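PDB 6WG5: ectonucleoside triphosphate diphosphohydrolase 4, which belongs to the GDA1/CD39 family of nucleoside phosphatases, whose fold is related to that of actin. Local coordinates for residues A285-Y290 against Q442-A447. Numbering follows the deposited sequence.
Sequences AARQRY and QCFKSA. With NAG (2-acetamido-2-deoxy-beta-D-glucopyranose), chain B.
Phe444 drives its ring into the side of helix 283-296, meeting Ala286, Arg287 and Tyr290. Along 442-447, Cys443 comes first with its disulfide to Cys414, and Phe444 follows and does the touching: with CG anti to its backbone N, the ring reaches out from its own helix toward the other. Arg287 CB lies over one face, offset toward the rim, in a CH-pi contact 4.0 Å from the ring centroid of Phe444. Arg287 CD continues across that ring, 3.9 Å from Phe444 CG, while the guanidinium stands nearly upright to it, planes 83° apart. Its NE forms a salt bridge with Glu291 and its NH1 one with Asp319, whose other carboxylate oxygen is hydrogen-bonded to Tyr290 OH. Ala286 CB meets the ring edge in plane, 3.7 Å from Phe444 CE2. Tyr290 CB sits 3.8 Å from Phe444 CE1; the two side chains run past one another in opposite senses, their ring planes tilted 35° apart, neither stacked nor edge-on. No hydrogen bond links the segments; the contact is the packing of a single buried ring against side chains and the main chain of Ala286 and Arg287. This is steeply crossed helix-helix packing that joins helices 283-296 and 436-456, far apart in sequence: the axes of 285-290 and 442-447 cross at 107° and approach to 10.2 Å. Helix 345-352 lines the junction, touching Tyr290, Phe444, Ser446 and Ala447, and helix 403-414 packs on 436-456 through Tyr413 and Phe406.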
loop_
_atom_site.group_PDB
_atom_site.type_symbol
_atom_site.label_atom_id
_atom_site.label_comp_id
_atom_site.label_asym_id
_atom_site.label_seq_id
_atom_site.Cartn_x
_atom_site.Cartn_y
_atom_site.Cartn_z
ATOM N N ALA A 285 -3.882 10.915 12.015
ATOM C CA ALA A 285 -3.269 12.222 11.797
ATOM C C ALA A 285 -4.327 13.295 11.575
ATOM O O ALA A 285 -4.212 14.408 12.103
ATOM C CB ALA A 285 -2.313 12.167 10.607
ATOM N N ALA A 286 -5.362 12.982 10.793
ATOM C CA ALA A 286 -6.431 13.949 10.568
ATOM C C ALA A 286 -7.107 14.326 11.878
ATOM O O ALA A 286 -7.390 15.506 12.122
ATOM C CB ALA A 286 -7.451 13.389 9.578
ATOM N N ARG A 287 -7.372 13.339 12.737
ATOM C CA ARG A 287 -7.994 13.629 14.023
ATOM C C ARG A 287 -7.102 14.524 14.872
ATOM O O ARG A 287 -7.591 15.422 15.568
ATOM C CB ARG A 287 -8.311 12.325 14.760
ATOM C CG ARG A 287 -8.802 12.507 16.197
ATOM C CD ARG A 287 -10.174 13.162 16.260
ATOM N NE ARG A 287 -10.503 13.589 17.617
ATOM C CZ ARG A 287 -11.648 14.166 17.970
ATOM N NH1 ARG A 287 -12.597 14.385 17.069
ATOM N NH2 ARG A 287 -11.846 14.526 19.233
ATOM N N GLN A 288 -5.788 14.295 14.832
ATOM C CA GLN A 288 -4.878 15.122 15.615
ATOM C C GLN A 288 -4.829 16.546 15.074
ATOM O O GLN A 288 -4.830 17.510 15.847
ATOM C CB GLN A 288 -3.480 14.500 15.629
ATOM C CG GLN A 288 -2.485 15.238 16.511
ATOM C CD GLN A 288 -2.945 15.330 17.956
ATOM O OE1 GLN A 288 -3.160 14.313 18.617
ATOM N NE2 GLN A 288 -3.109 16.554 18.449
ATOM N N ARG A 289 -4.787 16.699 13.749
ATOM C CA ARG A 289 -4.828 18.034 13.162
ATOM C C ARG A 289 -6.133 18.738 13.508
ATOM O O ARG A 289 -6.160 19.958 13.711
ATOM C CB ARG A 289 -4.651 17.941 11.647
ATOM C CG ARG A 289 -3.301 17.384 11.208
ATOM C CD ARG A 289 -3.310 17.053 9.730
ATOM N NE ARG A 289 -3.784 18.185 8.945
ATOM C CZ ARG A 289 -4.360 18.090 7.752
ATOM N NH1 ARG A 289 -4.758 19.189 7.125
ATOM N NH2 ARG A 289 -4.550 16.905 7.188
ATOM N N TYR A 290 -7.229 17.979 13.582
ATOM C CA TYR A 290 -8.520 18.555 13.938
ATOM C C TYR A 290 -8.526 19.022 15.389
ATOM O O TYR A 290 -8.958 20.140 15.692
ATOM C CB TYR A 290 -9.624 17.527 13.681
ATOM C CG TYR A 290 -11.005 17.944 14.135
ATOM C CD1 TYR A 290 -11.672 18.993 13.522
ATOM C CD2 TYR A 290 -11.650 17.271 15.163
ATOM C CE1 TYR A 290 -12.938 19.371 13.930
ATOM C CE2 TYR A 290 -12.914 17.638 15.576
ATOM C CZ TYR A 290 -13.554 18.689 14.956
ATOM O OH TYR A 290 -14.813 19.063 15.367
ATOM N N GLN A 442 -14.250 5.891 15.606
ATOM C CA GLN A 442 -14.918 5.404 14.402
ATOM C C GLN A 442 -15.634 6.533 13.672
ATOM O O GLN A 442 -15.598 6.606 12.439
ATOM C CB GLN A 442 -15.906 4.293 14.766
ATOM C CG GLN A 442 -17.001 4.021 13.725
ATOM C CD GLN A 442 -16.480 3.343 12.472
ATOM O OE1 GLN A 442 -15.404 2.745 12.473
ATOM N NE2 GLN A 442 -17.247 3.434 11.393
ATOM N N CYS A 443 -16.303 7.415 14.414
ATOM C CA CYS A 443 -17.110 8.453 13.782
ATOM C C CYS A 443 -16.247 9.399 12.964
ATOM O O CYS A 443 -16.482 9.597 11.768
ATOM C CB CYS A 443 -17.902 9.215 14.838
ATOM S SG CYS A 443 -19.336 8.276 15.287
ATOM N N PHE A 444 -15.245 10.006 13.600
ATOM C CA PHE A 444 -14.358 10.897 12.867
ATOM C C PHE A 444 -13.739 10.181 11.673
ATOM O O PHE A 444 -13.725 10.710 10.556
ATOM C CB PHE A 444 -13.265 11.440 13.786
ATOM C CG PHE A 444 -12.275 12.312 13.075
ATOM C CD1 PHE A 444 -12.444 13.683 13.037
ATOM C CD2 PHE A 444 -11.190 11.757 12.417
ATOM C CE1 PHE A 444 -11.544 14.484 12.373
ATOM C CE2 PHE A 444 -10.289 12.554 11.747
ATOM C CZ PHE A 444 -10.467 13.921 11.722
ATOM N N LYS A 445 -13.233 8.964 11.888
ATOM C CA LYS A 445 -12.512 8.274 10.825
ATOM C C LYS A 445 -13.440 7.822 9.706
ATOM O O LYS A 445 -13.042 7.833 8.536
ATOM C CB LYS A 445 -11.747 7.089 11.405
ATOM C CG LYS A 445 -10.490 7.504 12.162
ATOM C CD LYS A 445 -10.081 6.464 13.183
ATOM C CE LYS A 445 -8.736 5.861 12.859
ATOM N NZ LYS A 445 -8.413 4.745 13.789
ATOM N N SER A 446 -14.673 7.430 10.031
ATOM C CA SER A 446 -15.623 7.069 8.983
ATOM C C SER A 446 -15.961 8.274 8.114
ATOM O O SER A 446 -16.069 8.154 6.888
ATOM C CB SER A 446 -16.891 6.482 9.602
ATOM O OG SER A 446 -17.560 7.441 10.397
ATOM N N ALA A 447 -16.128 9.446 8.733
ATOM C CA ALA A 447 -16.416 10.659 7.972
ATOM C C ALA A 447 -15.201 11.110 7.176
ATOM O O ALA A 447 -15.327 11.525 6.018
ATOM C CB ALA A 447 -16.872 11.768 8.915
HETATM C C1 NAG B . -2.498 21.874 5.147
HETATM C C2 NAG B . -1.148 21.316 5.607
HETATM C C3 NAG B . -0.522 22.222 6.668
HETATM C C4 NAG B . -0.505 23.678 6.219
HETATM C C5 NAG B . -1.893 24.103 5.761
HETATM C C6 NAG B . -1.928 25.496 5.179
HETATM C C7 NAG B . -0.663 18.905 5.630
HETATM C C8 NAG B . -0.933 17.599 6.314
HETATM N N2 NAG B . -1.300 19.968 6.130
HETATM O O3 NAG B . 0.806 21.782 6.929
HETATM O O4 NAG B . -0.131 24.506 7.315
HETATM O O5 NAG B . -2.342 23.219 4.729
HETATM O O6 NAG B . -3.141 25.728 4.476
HETATM O O7 NAG B . 0.094 18.992 4.669
#